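Local coordinates for sterol regulatory element-binding protein cleavage-activating protein (Schizosaccharomyces pombe, PDB 4YHC) that escorts the transcription factor precursor sre1 for processing when sterol or oxygen is low, the part here being its WD40 domain, probably cytoplasmic and in contact with sre1, at residues 245-248 with 253-256; 211-216 with 234-239; 183-188 with 316-321; 273-278 with 282-287; 174-179 with 263-268. The protein carries 9 engineered substitutions. One frame throughout, in Å; residues are numbered along the deposited sequence.

Interaction 1: 245-248 with 253-256; sequences DMID and ELLH
E253 O accepts a hydrogen bond from D248 N at 2.8 Å and is also approached by the CA–H of I247, a weaker contact. Opposite I247 stands L254, a non-hydrogen-bonded pair. The register then slips by one, because L255 and H256 both face M246 in a classic beta bulge. M246 uses both backbone polar atoms there: its O accepts from L255 N at 2.8 Å, and its N gives to H256 O at 2.9 Å. The bulge points the L255 side chain at the other strand, where CD1 comes within 3.7 Å of D248 CB. M246 is a flexible, unbranched residue suited to following it: CG lies anti to the backbone N, and a bend at chi3 (87°) brings CE to 3.8 Å from L255 CB. On the other face, L254 CD1 fits between D245 CB, at 3.6 Å, and I247 CG1. The D248 carboxylate turns to K250 N in the hairpin's own turn, and to N316 and Q320 beyond it. D245 binds S257 further along the partner strand, and R240 and N216 N outside the hairpin. The hairpin forms the outer half of a four-stranded propeller blade, with strand 235-239 hydrogen-bonded along 243-248 and strand 311-317 packing against M246 and L255.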
# COMPACT_ATOMS: atom_id res chain seq x y z
N ASP A 245 -2.61 1.83 18.59
CA ASP A 245 -1.62 1.03 19.34
C ASP A 245 -0.63 0.35 18.38
O ASP A 245 -1.07 -0.30 17.37
CB ASP A 245 -2.34 0.00 20.16
CG ASP A 245 -3.29 0.66 21.17
OD1 ASP A 245 -2.96 1.73 21.72
OD2 ASP A 245 -4.36 0.14 21.37
N MET A 246 0.66 0.54 18.70
CA MET A 246 1.76 0.08 17.87
C MET A 246 2.34 -1.13 18.62
O MET A 246 2.80 -1.00 19.74
CB MET A 246 2.79 1.16 17.64
CG MET A 246 3.95 0.63 16.75
SD MET A 246 5.09 1.90 16.30
CE MET A 246 6.16 1.76 17.74
N ILE A 247 2.20 -2.32 18.02
CA ILE A 247 2.45 -3.56 18.69
C ILE A 247 3.62 -4.33 18.03
O ILE A 247 3.69 -4.43 16.80
CB ILE A 247 1.21 -4.39 18.63
CG1 ILE A 247 0.05 -3.68 19.35
CG2 ILE A 247 1.45 -5.78 19.12
CD1 ILE A 247 -1.28 -4.31 19.11
N ASP A 248 4.56 -4.79 18.84
CA ASP A 248 5.68 -5.67 18.41
C ASP A 248 5.19 -7.09 18.31
O ASP A 248 4.84 -7.75 19.31
CB ASP A 248 6.84 -5.57 19.39
CG ASP A 248 7.96 -6.64 19.13
OD1 ASP A 248 8.05 -7.31 18.03
OD2 ASP A 248 8.77 -6.75 20.10
N GLU A 253 4.10 -7.27 22.37
CA GLU A 253 4.41 -6.21 23.30
C GLU A 253 3.89 -4.89 22.75
O GLU A 253 4.20 -4.51 21.63
CB GLU A 253 5.91 -6.12 23.52
CG GLU A 253 6.32 -5.23 24.68
CD GLU A 253 7.11 -5.98 25.73
OE1 GLU A 253 7.72 -5.33 26.60
OE2 GLU A 253 7.12 -7.23 25.68
N LEU A 254 3.08 -4.20 23.55
CA LEU A 254 2.61 -2.91 23.18
C LEU A 254 3.75 -1.93 23.26
O LEU A 254 4.32 -1.73 24.31
CB LEU A 254 1.46 -2.46 24.07
CG LEU A 254 0.97 -1.03 23.76
CD1 LEU A 254 0.45 -0.89 22.32
CD2 LEU A 254 -0.11 -0.59 24.74
N LEU A 255 4.10 -1.26 22.17
CA LEU A 255 5.23 -0.36 22.21
C LEU A 255 4.89 1.11 22.49
O LEU A 255 5.68 1.85 23.07
CB LEU A 255 5.94 -0.41 20.84
CG LEU A 255 6.52 -1.77 20.42
CD1 LEU A 255 6.63 -1.91 18.91
CD2 LEU A 255 7.92 -1.84 20.96
N HIS A 256 3.75 1.58 21.92
CA HIS A 256 3.27 2.93 22.17
C HIS A 256 1.83 3.04 21.73
O HIS A 256 1.43 2.30 20.83
CB HIS A 256 4.07 3.89 21.35
CG HIS A 256 3.81 5.33 21.64
ND1 HIS A 256 4.08 5.90 22.86
CD2 HIS A 256 3.39 6.33 20.84
CE1 HIS A 256 3.85 7.19 22.80
NE2 HIS A 256 3.42 7.48 21.57

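Interaction 2: 211-216 with 234-239; sequences KILSQN and DILFLA
Q215 and L238 make the nearest backbone approach, 7.3 Å between CA atoms, which is too wide for a sheet, and no hydrogen bond links segments 211-216 and 234-239; side chains alone bridge the gap. Two aliphatic touches do so. L213 CD2 meets L236 CD2 at 3.9 Å, methyl against methyl, and further along L238 CD1 lies 3.7 Å from Q215 CB. L236 and L238 are two apart on strand 235-239, so both present their side chains on the same side of it, toward the passing segment. Each has CG anti to the backbone N (chi1 -177° in L236), which sends the branched end out from the strand. Leucine suits these buried places because its forked tip fills space without polar needs. Q215 offers its aliphatic CB to the leucine and keeps its amide for other partners: with CG between the backbone N and carbonyl carbon (chi1 62°), the chain runs extended alongside its own backbone, and NE2 gives a bond to N216 O at 3.0 Å, tilted from the amide plane. Strand 207-212 is the outermost of its own blade, whereas 235-239 is the second strand of the next. The connection leaving one blade therefore packs on the leucines of the next, the kind of inter-blade crossing by which a WD40 propeller passes from an outermost strand to the following blade.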
# COMPACT_ATOMS: atom_id res chain seq x y z
N LYS A 211 -2.95 -16.31 17.44
CA LYS A 211 -3.01 -15.62 18.69
C LYS A 211 -3.98 -14.48 18.55
O LYS A 211 -4.15 -13.95 17.46
CB LYS A 211 -1.66 -15.09 19.06
CG LYS A 211 -0.91 -16.04 19.97
CD LYS A 211 -0.08 -15.27 20.99
CE LYS A 211 1.26 -14.88 20.42
NZ LYS A 211 2.18 -16.06 20.33
N ILE A 212 -4.57 -14.08 19.66
CA ILE A 212 -5.43 -12.92 19.66
C ILE A 212 -4.63 -11.84 20.32
O ILE A 212 -4.17 -12.03 21.45
CB ILE A 212 -6.69 -13.05 20.53
CG1 ILE A 212 -7.43 -14.38 20.28
CG2 ILE A 212 -7.58 -11.81 20.35
CD1 ILE A 212 -8.22 -14.47 19.01
N LEU A 213 -4.52 -10.69 19.65
CA LEU A 213 -3.79 -9.55 20.18
C LEU A 213 -4.58 -8.76 21.19
O LEU A 213 -5.78 -8.71 21.10
CB LEU A 213 -3.48 -8.60 19.03
CG LEU A 213 -2.13 -8.76 18.40
CD1 LEU A 213 -1.77 -10.22 18.16
CD2 LEU A 213 -2.13 -7.92 17.13
N SER A 214 -3.90 -8.08 22.10
CA SER A 214 -4.57 -7.16 23.05
C SER A 214 -4.31 -5.70 22.70
O SER A 214 -3.15 -5.27 22.64
CB SER A 214 -4.05 -7.39 24.48
OG SER A 214 -3.91 -8.77 24.78
N GLN A 215 -5.36 -4.91 22.47
CA GLN A 215 -5.21 -3.44 22.53
C GLN A 215 -4.84 -2.90 23.93
O GLN A 215 -4.91 -3.61 24.91
CB GLN A 215 -6.48 -2.75 22.08
CG GLN A 215 -7.66 -3.07 22.97
CD GLN A 215 -8.69 -2.00 22.89
OE1 GLN A 215 -9.74 -2.16 22.28
NE2 GLN A 215 -8.38 -0.87 23.48
N ASN A 216 -4.51 -1.62 23.97
CA ASN A 216 -4.23 -0.90 25.20
C ASN A 216 -5.43 -1.10 26.16
O ASN A 216 -6.58 -0.81 25.84
CB ASN A 216 -3.88 0.58 24.86
CG ASN A 216 -3.43 1.37 26.06
OD1 ASN A 216 -4.00 1.25 27.15
ND2 ASN A 216 -2.47 2.26 25.86
N ASP A 234 8.26 -5.97 11.91
CA ASP A 234 7.39 -6.91 12.62
C ASP A 234 6.41 -6.10 13.60
O ASP A 234 6.25 -6.41 14.77
CB ASP A 234 8.17 -7.97 13.37
CG ASP A 234 7.49 -9.31 13.36
OD1 ASP A 234 6.34 -9.41 12.89
OD2 ASP A 234 8.16 -10.30 13.72
N ILE A 235 5.77 -5.11 13.04
CA ILE A 235 4.91 -4.23 13.78
C ILE A 235 3.53 -4.22 13.14
O ILE A 235 3.45 -4.17 11.91
CB ILE A 235 5.42 -2.80 13.74
CG1 ILE A 235 6.61 -2.70 14.70
CG2 ILE A 235 4.36 -1.82 14.24
CD1 ILE A 235 7.35 -1.43 14.53
N LEU A 236 2.51 -4.24 13.99
CA LEU A 236 1.14 -4.01 13.60
C LEU A 236 0.58 -2.79 14.31
O LEU A 236 0.80 -2.64 15.56
CB LEU A 236 0.32 -5.22 14.00
CG LEU A 236 -1.15 -5.16 13.60
CD1 LEU A 236 -1.67 -6.45 13.05
CD2 LEU A 236 -2.03 -4.77 14.78
N PHE A 237 -0.12 -1.95 13.54
CA PHE A 237 -0.77 -0.74 14.09
C PHE A 237 -2.27 -1.11 14.18
O PHE A 237 -2.86 -1.58 13.19
CB PHE A 237 -0.56 0.49 13.22
CG PHE A 237 0.83 1.01 13.20
CD1 PHE A 237 1.80 0.44 12.38
CD2 PHE A 237 1.20 2.08 13.97
CE1 PHE A 237 3.08 0.91 12.39
CE2 PHE A 237 2.45 2.53 13.98
CZ PHE A 237 3.39 1.98 13.17
N LEU A 238 -2.89 -0.94 15.35
CA LEU A 238 -4.31 -1.18 15.60
C LEU A 238 -4.97 0.19 15.88
O LEU A 238 -4.68 0.80 16.85
CB LEU A 238 -4.47 -2.08 16.81
CG LEU A 238 -5.85 -2.74 17.14
CD1 LEU A 238 -6.45 -2.21 18.42
CD2 LEU A 238 -6.94 -2.66 16.10
N ALA A 239 -5.80 0.67 14.97
CA ALA A 239 -6.46 1.93 15.06
C ALA A 239 -7.81 1.72 15.74
O ALA A 239 -8.49 0.75 15.48
CB ALA A 239 -6.72 2.48 13.71

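Interaction 3: 183-188 with 316-321; sequences SPTANR and NKWDQQ
The W318 indole meets P184 at its edge, with P184 CB near the ring plane and 3.9 Å from CZ3, while its own neighbour D319 brings OD2 to the edge as well. T185 OG1 approaches the same six-membered ring obliquely, 3.7 Å from CH2, and K250 adds a cation-pi contact. This is a surface contact between loops of a WD40 propeller: residues 183-186 form the turn joining the two innermost strands of one blade, and W318 follows the end of strand 311-317 in another. CG of W318 stands anti to the backbone N (chi1 -164°), which carries the broad ring out to the turn. Tryptophan suits an exposed place like this because one flat side chain can span the gap between loops, and proline gives it a compact apolar partner at a turn. Further in, the R188 guanidinium carries A186 CB over one face, 3.9 Å above the plane, offset toward the rim. R188 NH1 forms a salt bridge with D234, and NH2 binds a citrate, probably from the crystallisation liquor. The turn that presents P184 and T185 is held by S183, whose OG accepts from two backbone N–H groups, T185 N at 2.9 Å (an ST turn) and A186 N at 3.1 Å (an ST motif).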
# COMPACT_ATOMS: atom_id res chain seq x y z
N SER A 183 7.58 -11.08 7.82
CA SER A 183 8.50 -10.40 8.72
C SER A 183 9.84 -11.14 8.70
O SER A 183 9.89 -12.21 8.17
CB SER A 183 7.91 -10.38 10.12
OG SER A 183 8.48 -11.37 10.97
N PRO A 184 10.90 -10.60 9.34
CA PRO A 184 12.15 -11.40 9.41
C PRO A 184 12.04 -12.66 10.28
O PRO A 184 12.82 -13.60 10.12
CB PRO A 184 13.15 -10.40 9.97
CG PRO A 184 12.62 -9.05 9.60
CD PRO A 184 11.13 -9.25 9.86
N THR A 185 11.02 -12.75 11.12
CA THR A 185 10.88 -13.86 12.06
C THR A 185 9.89 -14.86 11.51
O THR A 185 10.09 -16.06 11.65
CB THR A 185 10.53 -13.32 13.46
OG1 THR A 185 11.66 -12.58 13.97
CG2 THR A 185 10.18 -14.43 14.44
N ALA A 186 8.82 -14.40 10.88
CA ALA A 186 7.75 -15.31 10.43
C ALA A 186 6.84 -14.69 9.38
O ALA A 186 6.80 -13.46 9.22
CB ALA A 186 6.93 -15.75 11.61
N ASN A 187 6.15 -15.55 8.62
CA ASN A 187 5.02 -15.13 7.83
C ASN A 187 3.81 -15.07 8.71
O ASN A 187 3.59 -15.96 9.49
CB ASN A 187 4.78 -16.08 6.69
CG ASN A 187 5.86 -15.99 5.65
OD1 ASN A 187 6.63 -15.01 5.61
ND2 ASN A 187 5.84 -16.94 4.69
N ARG A 188 3.07 -13.98 8.63
CA ARG A 188 1.92 -13.76 9.50
C ARG A 188 0.75 -13.25 8.71
O ARG A 188 0.93 -12.55 7.72
CB ARG A 188 2.27 -12.76 10.56
CG ARG A 188 3.50 -13.05 11.37
CD ARG A 188 3.56 -12.12 12.58
NE ARG A 188 4.93 -11.93 13.10
CZ ARG A 188 5.55 -12.74 13.98
NH1 ARG A 188 6.80 -12.50 14.36
NH2 ARG A 188 4.96 -13.81 14.42
N ASN A 316 11.23 -0.54 16.83
CA ASN A 316 11.11 -1.84 17.40
C ASN A 316 12.53 -2.41 17.63
O ASN A 316 13.50 -1.84 17.15
CB ASN A 316 10.26 -2.77 16.52
CG ASN A 316 9.79 -4.00 17.25
OD1 ASN A 316 9.95 -4.11 18.48
ND2 ASN A 316 9.21 -4.95 16.50
N LYS A 317 12.63 -3.47 18.41
CA LYS A 317 13.94 -4.07 18.69
C LYS A 317 13.78 -5.55 18.59
O LYS A 317 12.75 -6.06 18.99
CB LYS A 317 14.49 -3.68 20.09
CG LYS A 317 14.72 -2.21 20.28
CD LYS A 317 15.74 -1.85 21.34
CE LYS A 317 15.14 -1.87 22.73
NZ LYS A 317 16.21 -1.92 23.80
N TRP A 318 14.82 -6.22 18.10
CA TRP A 318 14.86 -7.64 18.01
C TRP A 318 14.63 -8.30 19.39
O TRP A 318 13.84 -9.26 19.53
CB TRP A 318 16.23 -8.05 17.44
CG TRP A 318 16.27 -9.45 16.95
CD1 TRP A 318 16.69 -10.56 17.65
CD2 TRP A 318 15.83 -9.92 15.68
NE1 TRP A 318 16.58 -11.65 16.87
CE2 TRP A 318 16.03 -11.32 15.67
CE3 TRP A 318 15.25 -9.32 14.55
CZ2 TRP A 318 15.66 -12.12 14.58
CZ3 TRP A 318 14.93 -10.09 13.46
CH2 TRP A 318 15.13 -11.48 13.48
N ASP A 319 15.30 -7.71 20.39
CA ASP A 319 15.34 -8.14 21.77
C ASP A 319 15.07 -6.89 22.55
O ASP A 319 15.71 -5.86 22.31
CB ASP A 319 16.79 -8.57 22.18
CG ASP A 319 17.22 -9.86 21.53
OD1 ASP A 319 16.52 -10.89 21.69
OD2 ASP A 319 18.27 -9.84 20.85
N GLN A 320 14.15 -6.99 23.50
CA GLN A 320 13.67 -5.83 24.26
C GLN A 320 14.48 -5.78 25.55
O GLN A 320 13.94 -5.72 26.64
CB GLN A 320 12.14 -5.91 24.52
CG GLN A 320 11.27 -5.96 23.24
CD GLN A 320 11.05 -4.60 22.54
OE1 GLN A 320 11.50 -3.55 22.99
NE2 GLN A 320 10.34 -4.63 21.42
N GLN A 321 15.80 -5.82 25.38
CA GLN A 321 16.77 -5.88 26.45
C GLN A 321 17.87 -4.91 26.04
O GLN A 321 17.91 -4.48 24.89
CB GLN A 321 17.33 -7.31 26.60
CG GLN A 321 18.22 -7.80 25.45
CD GLN A 321 19.64 -8.23 25.89
OE1 GLN A 321 20.06 -8.05 27.04
NE2 GLN A 321 20.40 -8.77 24.94

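Interaction 4: 273-278 with 282-287; sequences SNSRFV and FRVSSI
R276 holds CG between its backbone N and carbonyl carbon (chi1 66°) and bends at chi2 (-83°), and this folded shape carries its guanidinium back over the beta hairpin of 269-278 and 281-292 to S285. S285, whose CB points toward the other segment, receives it. R276 NH1 gives bonds to S285 OG at 3.1 Å and to N274 O at 2.9 Å, the latter in the guanidinium plane; N274 ND2 also binds S285 OG at 3.1 Å. A water joins R276 NH2 to the same hydroxyl. Serine is small enough to let three partners gather at one oxygen. The strands themselves pair through R276 and R283, with R283 N to R276 O at 2.7 Å. R283 runs extended, and its guanidinium reaches V278, whose CB sits 3.6 Å above its centre. Both arginines share D331, and R283 also has D329, carboxylates that probably offset the two positive charges; Q281 binds R283 NE. On the other face, F277 CD2 packs near F282 CB, and F282 CZ meets S275 OG obliquely. At the far end two buried hydroxyls share one hydrogen bond, S273 OG lying 2.7 Å from S286 OG.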
# COMPACT_ATOMS: atom_id res chain seq x y z
N SER A 273 10.02 6.58 7.31
CA SER A 273 11.10 7.06 6.49
C SER A 273 12.47 6.59 6.92
O SER A 273 12.73 6.35 8.09
CB SER A 273 11.06 8.57 6.34
OG SER A 273 11.53 9.21 7.52
N ASN A 274 13.35 6.38 5.92
CA ASN A 274 14.76 6.08 6.19
C ASN A 274 14.94 4.90 7.10
O ASN A 274 15.69 5.01 8.04
CB ASN A 274 15.45 7.31 6.77
CG ASN A 274 15.57 8.42 5.74
OD1 ASN A 274 15.59 8.14 4.53
ND2 ASN A 274 15.58 9.65 6.19
N SER A 275 14.23 3.81 6.83
CA SER A 275 14.23 2.63 7.66
C SER A 275 15.71 2.07 7.65
O SER A 275 16.36 2.07 6.61
CB SER A 275 13.28 1.62 7.08
OG SER A 275 11.97 2.02 7.42
N ARG A 276 16.29 1.78 8.80
CA ARG A 276 17.58 1.05 8.83
C ARG A 276 17.57 0.22 10.09
O ARG A 276 16.79 0.50 11.05
CB ARG A 276 18.78 1.99 8.72
CG ARG A 276 18.99 2.94 9.91
CD ARG A 276 18.13 4.18 9.82
NE ARG A 276 18.65 5.29 10.62
CZ ARG A 276 18.04 6.45 10.72
NH1 ARG A 276 16.88 6.66 10.07
NH2 ARG A 276 18.59 7.43 11.45
N PHE A 277 18.38 -0.85 10.11
CA PHE A 277 18.37 -1.76 11.23
C PHE A 277 19.80 -1.77 11.74
O PHE A 277 20.75 -2.03 10.94
CB PHE A 277 17.91 -3.08 10.76
CG PHE A 277 17.76 -4.09 11.83
CD1 PHE A 277 18.81 -4.93 12.17
CD2 PHE A 277 16.56 -4.28 12.44
CE1 PHE A 277 18.66 -5.87 13.15
CE2 PHE A 277 16.41 -5.19 13.44
CZ PHE A 277 17.47 -6.04 13.76
N VAL A 278 19.97 -1.36 12.99
CA VAL A 278 21.30 -1.15 13.55
C VAL A 278 21.29 -1.72 14.98
O VAL A 278 20.43 -1.36 15.85
CB VAL A 278 21.74 0.31 13.62
CG1 VAL A 278 23.15 0.37 14.24
CG2 VAL A 278 21.77 1.03 12.27
N PHE A 282 15.22 -1.47 14.88
CA PHE A 282 14.61 -0.95 13.68
C PHE A 282 14.44 0.55 13.84
O PHE A 282 13.60 1.04 14.66
CB PHE A 282 13.35 -1.68 13.35
CG PHE A 282 12.82 -1.38 11.97
CD1 PHE A 282 12.16 -0.23 11.72
CD2 PHE A 282 12.98 -2.30 10.96
CE1 PHE A 282 11.72 0.08 10.44
CE2 PHE A 282 12.55 -2.02 9.65
CZ PHE A 282 11.94 -0.80 9.41
N ARG A 283 15.21 1.31 13.09
CA ARG A 283 15.21 2.76 13.24
C ARG A 283 14.59 3.45 12.04
O ARG A 283 14.73 2.94 10.92
CB ARG A 283 16.59 3.32 13.46
CG ARG A 283 17.37 2.74 14.64
CD ARG A 283 18.78 3.33 14.59
NE ARG A 283 19.60 2.86 15.72
CZ ARG A 283 20.94 3.05 15.79
NH1 ARG A 283 21.59 3.76 14.87
NH2 ARG A 283 21.61 2.61 16.84
N VAL A 284 13.84 4.52 12.30
CA VAL A 284 13.26 5.39 11.28
C VAL A 284 13.46 6.83 11.61
O VAL A 284 13.64 7.19 12.78
CB VAL A 284 11.72 5.11 11.10
CG1 VAL A 284 11.52 3.65 10.80
CG2 VAL A 284 10.92 5.55 12.34
N SER A 285 13.48 7.69 10.59
CA SER A 285 13.63 9.10 10.84
C SER A 285 12.28 9.77 11.16
O SER A 285 12.29 10.86 11.73
CB SER A 285 14.20 9.82 9.62
OG SER A 285 15.51 9.37 9.30
N SER A 286 11.17 9.14 10.78
CA SER A 286 9.79 9.74 10.91
C SER A 286 8.71 8.72 10.72
O SER A 286 9.00 7.64 10.16
CB SER A 286 9.51 10.91 9.98
OG SER A 286 9.49 10.57 8.60
N ILE A 287 7.51 9.02 11.24
CA ILE A 287 6.36 8.13 11.04
C ILE A 287 5.25 9.04 10.57
O ILE A 287 5.05 10.13 11.16
CB ILE A 287 5.93 7.49 12.36
CG1 ILE A 287 7.10 6.89 13.09
CG2 ILE A 287 4.82 6.45 12.13
CD1 ILE A 287 6.76 6.34 14.47
O HOH W 1 17.39 10.26 10.92

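Interaction 5: 174-179 with 263-268; sequences PIIKSI and IKVNTF
The N266 amide reaches two neighbours, I176 and K177, and divides between them. ND2 gives a weak bond to I176 O at 3.3 Å, fairly straight (162°), while OD1 receives an equally weak one from K177 NZ at 3.3 Å. An asparagine suits the position because a single short side chain offers both a donor and an acceptor. The K177 chain, bent at chi2 and chi4, curls round that oxygen, with CD as near as 3.2 Å. Beside this polar pair, I176 CG2 meets V265 CG2 at 3.9 Å, an apolar touch between two beta-branched side chains at the surface.

Behind the first shell, the 263-268 loop is shaped by a type II beta turn from K264 to T267. N266 takes its third place, with a positive phi (60°) that asparagine accepts more readily than most residues. T267 OG1 ties back to K264 O at 2.7 Å. On the other side, I176 and K177 both face L192 in a classic beta bulge, where the chain turns a corner and I176 is brought to point at the loop. The stronger partner of K177 is D226, in a salt bridge, and D226 also takes the backbone N of F268. Strand 175-182 opens one blade and the loop leads into strand 269-278, the first of a later sheet; D226, at the start of the intervening blade, links the two, as expected where successive blades of a WD40 propeller adjoin.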
# COMPACT_ATOMS: atom_id res chain seq x y z
N PRO A 174 -17.09 -12.41 11.05
CA PRO A 174 -16.70 -11.90 9.75
C PRO A 174 -15.50 -10.93 9.81
O PRO A 174 -15.32 -10.19 10.76
CB PRO A 174 -17.96 -11.16 9.24
CG PRO A 174 -19.07 -11.53 10.18
CD PRO A 174 -18.37 -11.81 11.49
N ILE A 175 -14.69 -10.96 8.75
CA ILE A 175 -13.45 -10.24 8.68
C ILE A 175 -13.67 -8.89 8.07
O ILE A 175 -14.05 -8.79 6.94
CB ILE A 175 -12.41 -11.08 7.92
CG1 ILE A 175 -12.03 -12.23 8.82
CG2 ILE A 175 -11.15 -10.27 7.55
CD1 ILE A 175 -11.10 -13.25 8.22
N ILE A 176 -13.40 -7.84 8.81
CA ILE A 176 -13.44 -6.46 8.28
C ILE A 176 -12.19 -6.15 7.40
O ILE A 176 -12.28 -5.45 6.41
CB ILE A 176 -13.45 -5.45 9.47
CG1 ILE A 176 -14.67 -5.67 10.38
CG2 ILE A 176 -13.49 -4.01 8.99
CD1 ILE A 176 -14.60 -4.83 11.65
N LYS A 177 -11.03 -6.69 7.76
CA LYS A 177 -9.77 -6.27 7.15
C LYS A 177 -8.72 -7.32 7.45
O LYS A 177 -8.60 -7.75 8.60
CB LYS A 177 -9.37 -4.93 7.78
CG LYS A 177 -7.98 -4.43 7.50
CD LYS A 177 -7.83 -4.03 6.06
CE LYS A 177 -6.50 -3.34 5.82
NZ LYS A 177 -6.71 -1.89 5.75
N SER A 178 -7.98 -7.75 6.44
CA SER A 178 -6.88 -8.67 6.66
C SER A 178 -5.66 -8.08 6.02
O SER A 178 -5.76 -7.42 5.02
CB SER A 178 -7.21 -10.04 6.11
OG SER A 178 -7.47 -9.94 4.71
N ILE A 179 -4.50 -8.35 6.62
CA ILE A 179 -3.23 -7.98 6.07
C ILE A 179 -2.19 -9.06 6.26
O ILE A 179 -2.30 -9.97 7.15
CB ILE A 179 -2.66 -6.73 6.73
CG1 ILE A 179 -2.49 -6.96 8.24
CG2 ILE A 179 -3.54 -5.55 6.39
CD1 ILE A 179 -1.79 -5.83 8.99
N ILE A 263 -11.31 7.46 13.91
CA ILE A 263 -10.82 7.08 12.57
C ILE A 263 -11.92 6.31 11.89
O ILE A 263 -12.57 5.46 12.47
CB ILE A 263 -9.53 6.24 12.72
CG1 ILE A 263 -8.39 7.17 13.09
CG2 ILE A 263 -9.17 5.42 11.45
CD1 ILE A 263 -7.19 6.44 13.62
N LYS A 264 -12.17 6.63 10.65
CA LYS A 264 -13.13 5.89 9.87
C LYS A 264 -12.67 4.52 9.51
O LYS A 264 -11.54 4.32 9.14
CB LYS A 264 -13.43 6.69 8.62
CG LYS A 264 -14.60 6.16 7.87
CD LYS A 264 -15.08 7.21 6.88
CE LYS A 264 -16.08 6.64 5.89
NZ LYS A 264 -17.05 5.81 6.68
N VAL A 265 -13.54 3.53 9.68
CA VAL A 265 -13.19 2.19 9.44
C VAL A 265 -12.50 1.98 8.06
O VAL A 265 -12.83 2.58 7.05
CB VAL A 265 -14.38 1.21 9.67
CG1 VAL A 265 -15.45 1.49 8.60
CG2 VAL A 265 -13.85 -0.21 9.51
N ASN A 266 -11.45 1.21 8.06
CA ASN A 266 -10.69 0.90 6.86
C ASN A 266 -10.07 2.03 6.11
O ASN A 266 -9.94 1.97 4.89
CB ASN A 266 -11.58 0.13 5.90
CG ASN A 266 -11.22 -1.31 5.90
OD1 ASN A 266 -10.04 -1.68 5.67
ND2 ASN A 266 -12.20 -2.14 6.14
N THR A 267 -9.73 3.11 6.77
CA THR A 267 -9.13 4.21 6.02
C THR A 267 -7.72 4.58 6.44
O THR A 267 -7.24 5.60 5.98
CB THR A 267 -9.99 5.47 6.12
OG1 THR A 267 -10.01 5.90 7.52
CG2 THR A 267 -11.46 5.12 5.65
N PHE A 268 -7.11 3.78 7.30
CA PHE A 268 -5.87 4.07 7.96
C PHE A 268 -4.64 3.45 7.23
O PHE A 268 -4.64 2.28 6.92
CB PHE A 268 -5.95 3.53 9.38
CG PHE A 268 -4.73 3.82 10.25
CD1 PHE A 268 -4.57 5.03 10.89
CD2 PHE A 268 -3.78 2.86 10.49
CE1 PHE A 268 -3.49 5.28 11.72
CE2 PHE A 268 -2.66 3.10 11.26
CZ PHE A 268 -2.51 4.32 11.88

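In the fold
Interactions 1 and 2 share a blade: strand 235-239 pairs with 243-248, and D245 joins both through N216. Interaction 2 is buried and purely aliphatic, since it packs one blade's exit on the next, whereas interactions 1 and 4 are hairpins held by backbone hydrogen bonds, the latter mostly buried yet rich in hydroxyls and arginines. Interactions 3 and 5 lie at the surface, where loops meet through few side chains. Yet they differ: 3 rests on a tryptophan ring, 5 on weak amide bonds. Interactions 1, 2 and 3 are also joined by acidic and amide side chains. N316 O receives F282 N, linking interactions 3 and 4.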